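Local coordinates for endoglucanase (Clostridium thermocellum, PDB 2YIK), which probably hydrolyses internal beta-1,4-glucosidic bonds of cellulose as a family 9 glycoside hydrolase, at residues A[155-158]-A[159-163]; A[148-151]-A[152-155]; A[366-369]-A[370-374]. One frame throughout, in Å; residues are numbered along the deposited sequence.

Contact 1. Residues A[155-158]-A[159-163]; sequences EVIL and RYFND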
# COMPACT_ATOMS: atom_id res chain seq x y z
N GLU A 155 -5.36 -13.00 -0.70
CA GLU A 155 -4.14 -13.71 -0.36
C GLU A 155 -3.19 -13.86 -1.55
O GLU A 155 -1.98 -13.79 -1.39
CB GLU A 155 -4.48 -15.06 0.28
CG GLU A 155 -5.19 -14.89 1.63
CD GLU A 155 -5.37 -16.19 2.39
OE1 GLU A 155 -4.98 -17.24 1.86
OE2 GLU A 155 -5.90 -16.16 3.53
N VAL A 156 -3.75 -14.03 -2.75
CA VAL A 156 -2.90 -14.16 -3.93
C VAL A 156 -2.15 -12.85 -4.18
O VAL A 156 -0.96 -12.85 -4.53
CB VAL A 156 -3.72 -14.53 -5.19
CG1 VAL A 156 -2.85 -14.44 -6.43
CG2 VAL A 156 -4.28 -15.94 -5.05
N ILE A 157 -2.85 -11.73 -4.01
CA ILE A 157 -2.25 -10.42 -4.20
C ILE A 157 -1.20 -10.15 -3.12
O ILE A 157 -0.10 -9.71 -3.43
CB ILE A 157 -3.31 -9.27 -4.17
CG1 ILE A 157 -4.09 -9.22 -5.48
CG2 ILE A 157 -2.62 -7.93 -3.99
CD1 ILE A 157 -4.67 -10.55 -5.89
N LEU A 158 -1.54 -10.44 -1.86
CA LEU A 158 -0.60 -10.21 -0.76
C LEU A 158 0.65 -11.09 -0.85
O LEU A 158 1.74 -10.67 -0.47
CB LEU A 158 -1.30 -10.39 0.58
CG LEU A 158 -2.34 -9.30 0.85
CD1 LEU A 158 -3.25 -9.70 1.99
CD2 LEU A 158 -1.63 -7.98 1.17
N ARG A 159 0.49 -12.31 -1.36
CA ARG A 159 1.64 -13.21 -1.52
C ARG A 159 2.53 -12.67 -2.64
O ARG A 159 3.75 -12.71 -2.54
CB ARG A 159 1.19 -14.63 -1.88
CG ARG A 159 0.74 -15.47 -0.70
CD ARG A 159 0.18 -16.81 -1.19
NE ARG A 159 -0.26 -17.68 -0.09
CZ ARG A 159 0.55 -18.46 0.62
NH1 ARG A 159 1.85 -18.49 0.36
NH2 ARG A 159 0.05 -19.22 1.58
N TYR A 160 1.91 -12.15 -3.70
CA TYR A 160 2.68 -11.62 -4.81
C TYR A 160 3.49 -10.40 -4.38
O TYR A 160 4.62 -10.22 -4.84
CB TYR A 160 1.77 -11.26 -5.98
CG TYR A 160 2.44 -11.43 -7.34
CD1 TYR A 160 2.73 -12.70 -7.84
CD2 TYR A 160 2.80 -10.31 -8.10
CE1 TYR A 160 3.35 -12.86 -9.08
CE2 TYR A 160 3.43 -10.46 -9.33
CZ TYR A 160 3.70 -11.74 -9.82
OH TYR A 160 4.34 -11.90 -11.03
N PHE A 161 2.93 -9.56 -3.51
CA PHE A 161 3.64 -8.37 -3.01
C PHE A 161 4.82 -8.80 -2.14
O PHE A 161 5.97 -8.45 -2.40
CB PHE A 161 2.75 -7.50 -2.11
CG PHE A 161 2.03 -6.39 -2.81
CD1 PHE A 161 2.72 -5.31 -3.37
CD2 PHE A 161 0.64 -6.38 -2.87
CE1 PHE A 161 2.03 -4.25 -3.96
CE2 PHE A 161 -0.05 -5.33 -3.45
CZ PHE A 161 0.64 -4.26 -4.00
N ASN A 162 4.52 -9.55 -1.09
CA ASN A 162 5.52 -9.98 -0.15
C ASN A 162 6.57 -10.99 -0.64
O ASN A 162 7.69 -11.00 -0.14
CB ASN A 162 4.83 -10.49 1.12
CG ASN A 162 4.06 -9.39 1.84
OD1 ASN A 162 2.83 -9.30 1.76
ND2 ASN A 162 4.80 -8.53 2.54
N ASP A 163 6.23 -11.83 -1.61
CA ASP A 163 7.23 -12.76 -2.12
C ASP A 163 8.25 -11.95 -2.90
O ASP A 163 9.43 -12.30 -2.97
CB ASP A 163 6.59 -13.83 -3.03
CG ASP A 163 5.70 -14.79 -2.25
OD1 ASP A 163 5.89 -14.91 -1.03
OD2 ASP A 163 4.83 -15.43 -2.87
O HOH W 1 -2.98 -18.20 0.12

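Contact 2. Residues A[148-151]-A[152-155]; sequences TGQA and VHAE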
# COMPACT_ATOMS: atom_id res chain seq x y z
N THR A 148 -17.67 -12.90 1.55
CA THR A 148 -17.93 -12.57 0.15
C THR A 148 -17.14 -13.41 -0.84
O THR A 148 -17.19 -13.17 -2.04
CB THR A 148 -17.63 -11.09 -0.15
OG1 THR A 148 -16.30 -10.78 0.27
CG2 THR A 148 -18.62 -10.19 0.58
N GLY A 149 -16.41 -14.40 -0.33
CA GLY A 149 -15.62 -15.26 -1.19
C GLY A 149 -14.46 -14.55 -1.87
O GLY A 149 -14.00 -14.97 -2.93
N GLN A 150 -13.98 -13.47 -1.25
CA GLN A 150 -12.88 -12.71 -1.83
C GLN A 150 -11.54 -12.85 -1.09
O GLN A 150 -10.57 -12.17 -1.43
CB GLN A 150 -13.27 -11.23 -1.91
CG GLN A 150 -14.56 -10.95 -2.68
CD GLN A 150 -14.53 -11.52 -4.08
OE1 GLN A 150 -13.62 -11.21 -4.86
NE2 GLN A 150 -15.52 -12.34 -4.42
N ALA A 151 -11.49 -13.72 -0.09
CA ALA A 151 -10.26 -13.90 0.69
C ALA A 151 -9.14 -14.52 -0.13
O ALA A 151 -7.98 -14.11 -0.01
CB ALA A 151 -10.55 -14.74 1.93
N VAL A 152 -9.47 -15.49 -0.97
CA VAL A 152 -8.46 -16.14 -1.79
C VAL A 152 -7.78 -15.12 -2.70
O VAL A 152 -6.55 -15.12 -2.84
CB VAL A 152 -9.06 -17.29 -2.64
CG1 VAL A 152 -8.02 -17.81 -3.63
CG2 VAL A 152 -9.52 -18.41 -1.72
N HIS A 153 -8.57 -14.24 -3.32
CA HIS A 153 -8.05 -13.21 -4.22
C HIS A 153 -7.08 -12.31 -3.45
O HIS A 153 -5.99 -12.00 -3.92
CB HIS A 153 -9.20 -12.37 -4.77
CG HIS A 153 -8.83 -11.51 -5.95
ND1 HIS A 153 -7.54 -11.40 -6.42
CD2 HIS A 153 -9.60 -10.73 -6.75
CE1 HIS A 153 -7.53 -10.58 -7.46
NE2 HIS A 153 -8.76 -10.16 -7.68
N ALA A 154 -7.48 -11.90 -2.24
CA ALA A 154 -6.64 -11.05 -1.40
C ALA A 154 -5.31 -11.72 -1.07
O ALA A 154 -4.25 -11.09 -1.15
CB ALA A 154 -7.38 -10.71 -0.11
N GLU A 155 -5.36 -13.00 -0.70
CA GLU A 155 -4.14 -13.71 -0.36
C GLU A 155 -3.19 -13.86 -1.55
O GLU A 155 -1.98 -13.79 -1.39
CB GLU A 155 -4.48 -15.06 0.28
CG GLU A 155 -5.19 -14.89 1.63
CD GLU A 155 -5.37 -16.19 2.39
OE1 GLU A 155 -4.98 -17.24 1.86
OE2 GLU A 155 -5.90 -16.16 3.53
O HOH W 2 -11.35 -15.01 -3.81

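Contact 3. Residues A[366-369]-A[370-374]; sequences QDLL and DKWSG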
# COMPACT_ATOMS: atom_id res chain seq x y z
N GLN A 366 -9.27 9.91 16.90
CA GLN A 366 -10.60 10.46 17.10
C GLN A 366 -10.56 11.90 16.58
O GLN A 366 -11.52 12.39 15.99
CB GLN A 366 -11.00 10.44 18.58
CG GLN A 366 -12.42 10.94 18.82
CD GLN A 366 -12.79 11.03 20.30
OE1 GLN A 366 -13.82 11.59 20.65
NE2 GLN A 366 -11.95 10.47 21.15
N ASP A 367 -9.44 12.58 16.81
CA ASP A 367 -9.25 13.95 16.35
C ASP A 367 -9.18 14.00 14.82
O ASP A 367 -9.73 14.90 14.19
CB ASP A 367 -7.96 14.55 16.92
CG ASP A 367 -8.07 14.89 18.39
OD1 ASP A 367 -9.17 14.72 18.96
OD2 ASP A 367 -7.07 15.33 18.98
N LEU A 368 -8.49 13.03 14.24
CA LEU A 368 -8.35 12.94 12.79
C LEU A 368 -9.73 12.75 12.16
O LEU A 368 -10.09 13.42 11.20
CB LEU A 368 -7.46 11.76 12.42
CG LEU A 368 -7.36 11.41 10.93
CD1 LEU A 368 -6.66 12.54 10.18
CD2 LEU A 368 -6.62 10.09 10.78
N LEU A 369 -10.49 11.82 12.73
CA LEU A 369 -11.82 11.52 12.23
C LEU A 369 -12.83 12.64 12.43
O LEU A 369 -13.69 12.84 11.58
CB LEU A 369 -12.32 10.21 12.85
CG LEU A 369 -11.58 8.96 12.34
CD1 LEU A 369 -12.05 7.73 13.11
CD2 LEU A 369 -11.83 8.79 10.85
N ASP A 370 -12.73 13.36 13.54
CA ASP A 370 -13.65 14.48 13.77
C ASP A 370 -13.36 15.53 12.70
O ASP A 370 -14.26 16.20 12.21
CB ASP A 370 -13.44 15.12 15.14
CG ASP A 370 -14.02 14.29 16.28
OD1 ASP A 370 -14.93 13.47 16.03
OD2 ASP A 370 -13.57 14.48 17.43
N LYS A 371 -12.09 15.64 12.35
CA LYS A 371 -11.65 16.61 11.36
C LYS A 371 -12.19 16.25 9.98
O LYS A 371 -12.77 17.10 9.30
CB LYS A 371 -10.12 16.67 11.35
CG LYS A 371 -9.54 17.94 10.73
CD LYS A 371 -8.03 18.02 10.84
CE LYS A 371 -7.58 18.22 12.27
NZ LYS A 371 -6.12 18.54 12.35
N TRP A 372 -12.00 14.99 9.57
CA TRP A 372 -12.46 14.52 8.26
C TRP A 372 -13.98 14.39 8.10
O TRP A 372 -14.54 14.75 7.07
CB TRP A 372 -11.81 13.18 7.92
CG TRP A 372 -10.46 13.31 7.27
CD1 TRP A 372 -9.26 13.57 7.89
CD2 TRP A 372 -10.18 13.26 5.86
NE1 TRP A 372 -8.26 13.68 6.95
CE2 TRP A 372 -8.80 13.49 5.71
CE3 TRP A 372 -10.97 13.04 4.72
CZ2 TRP A 372 -8.18 13.52 4.45
CZ3 TRP A 372 -10.36 13.06 3.47
CH2 TRP A 372 -8.98 13.29 3.35
N SER A 373 -14.64 13.86 9.13
CA SER A 373 -16.08 13.65 9.06
C SER A 373 -16.92 14.79 9.61
O SER A 373 -18.13 14.83 9.39
CB SER A 373 -16.45 12.38 9.83
OG SER A 373 -16.27 12.55 11.24
N GLY A 374 -16.29 15.72 10.32
CA GLY A 374 -17.03 16.81 10.93
C GLY A 374 -16.88 18.22 10.40
O GLY A 374 -17.20 19.18 11.10
O HOH W 3 -11.68 14.32 19.22

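Contact 1. Residues A[155-158]-A[159-163]
I157 and F161 lie side by side one helical turn apart, pointing the same way from helix 151-167 of the catalytic domain, whose family 9 fold is an (alpha/alpha)6 barrel. The touching branch is the methyl CG2 of I157, which meets CE2 of the phenyl ring of F161 at 3.7 Å. It can do so because CG2 stands anti to the backbone N while CG1 takes the place beside that N (chi1 -77°). The F161 ring also meets F114, whose own ring stands edge-to-face with that of Y160. From the hydroxyl of Y160 a hydrogen bond runs to the carbonyl of C56, a zinc ligand, and the Y160 side chain comes within about 8 Å of the zinc ion itself.

On another flank E155 and R159 approach one another without direct charge contact, E155 OE1 and R159 NE being 5.1 Å apart. A water bridges them, donating to E155 OE1 at 2.8 Å and accepting from R159 NE at 2.8 Å; it lies at the edge of the guanidinium, in its plane. The carboxylate is fixed again through OE2 by the hydroxyl of Y138, and the guanidinium by a salt bridge from NH2 to D237 and a cation-pi contact with Y240. Such double holding would restrain rotation of both end groups. The R159 chain runs extended from CG to NE, and its CG begins close to the previous turn, 3.3 Å from E155 O.

Beneath these side chains the helix bonds continue unbroken from R159 to N162; the straightest goes from N162 N to L158 O, 3.1 Å long with an N-H...O angle of 170°.

Contact 2. Residues A[148-151]-A[152-155]
A151 O takes the N-H of E155 at 2.9 Å, the donor N lying almost straight out from the carbonyl, and E155 CG packs against the same oxygen at 3.3 Å. This methylene is brought there by a first torsion of -66°, which sets CG beside the backbone N of E155. One residue earlier Q150 O receives A154 N at 3.2 Å, and the A154 methyl points back toward the carbonyl oxygens of Q150 and A151. Together these bonds open helix 151-167, with Q150 as its N-cap, directly after the Schellman motif in which G149, at positive phi, ends helix 142-147. The Q150 side chain curls backward, bent at all three torsions, and its NE2 donates to T148 O at 3.0 Å, with that oxygen near the amide plane; it thus reaches back to the residue that follows helix 142-147. A water accepts from H153 N, in the first turn, at 2.9 Å and donates to G149 O at 2.8 Å. The hydroxyl of T148 bonds to the carbonyls of Q144 and F145, while the H153 ring meets F49 edge-to-face.

Contact 3. Residues A[366-369]-A[370-374]
S373 grips the carbonyl of L369 twice, one turn back, near the C-terminal end of helix 363-373. Its backbone N-H bonds to L369 O at 2.8 Å, and its hydroxyl OG donates to the same oxygen at 2.6 Å. The two donors arrive from opposite faces of the carbonyl plane, OG standing above that plane; a chi1 of 69° swings the hydroxyl back to reach it. Main-chain bonds of the same spacing join D370, K371 and W372 to Q366, D367 and L368, and G374 then leaves the helix.

Among charged groups, the carboxylates of D367 and D370 come near each other, OD1 of D367 lying 4.7 Å from OD2 of D370. A water between them donates to both oxygens, at 2.6 Å each, which would ease the meeting of like charges. D370 OD1 is held separately by the hydroxyl of Y417.

Apolar contact is made by L368 and W372, which run side by side: the methyl CD1 of L368 meets the indole CD1 of W372 at 3.6 Å, while L368 O lies at the ring's edge and in its plane.

The L369 side chain packs on helix 392-408 and on Y417 of helix 416-428. W372 reaches Y395 and A399 of helix 392-408, S373 touches Y417 and W420 of helix 416-428, and K371 NZ bonds to the carbonyl of P312 in a loop.

Along the chain contact 2 comes first: it spans the short bend where helix 142-147 ends and helix 151-167 begins. Contact 1 follows on that second helix, the two sharing E155, with centres 12 Å apart. Contact 3 lies some two hundred residues later, near the end of helix 363-373. Each closes no more than helical turns or a tight bend, and none nests within or crosses another. Contacts 1 and 3 sit on opposite sides of the chain's centre, their centres 32 Å apart. Contact 1 joins helix 151-167 to helices 124-140 and 216-233, contact 2 sets its start against helices 40-47 and 142-147, and contact 3 borders helices 392-408 and 416-428.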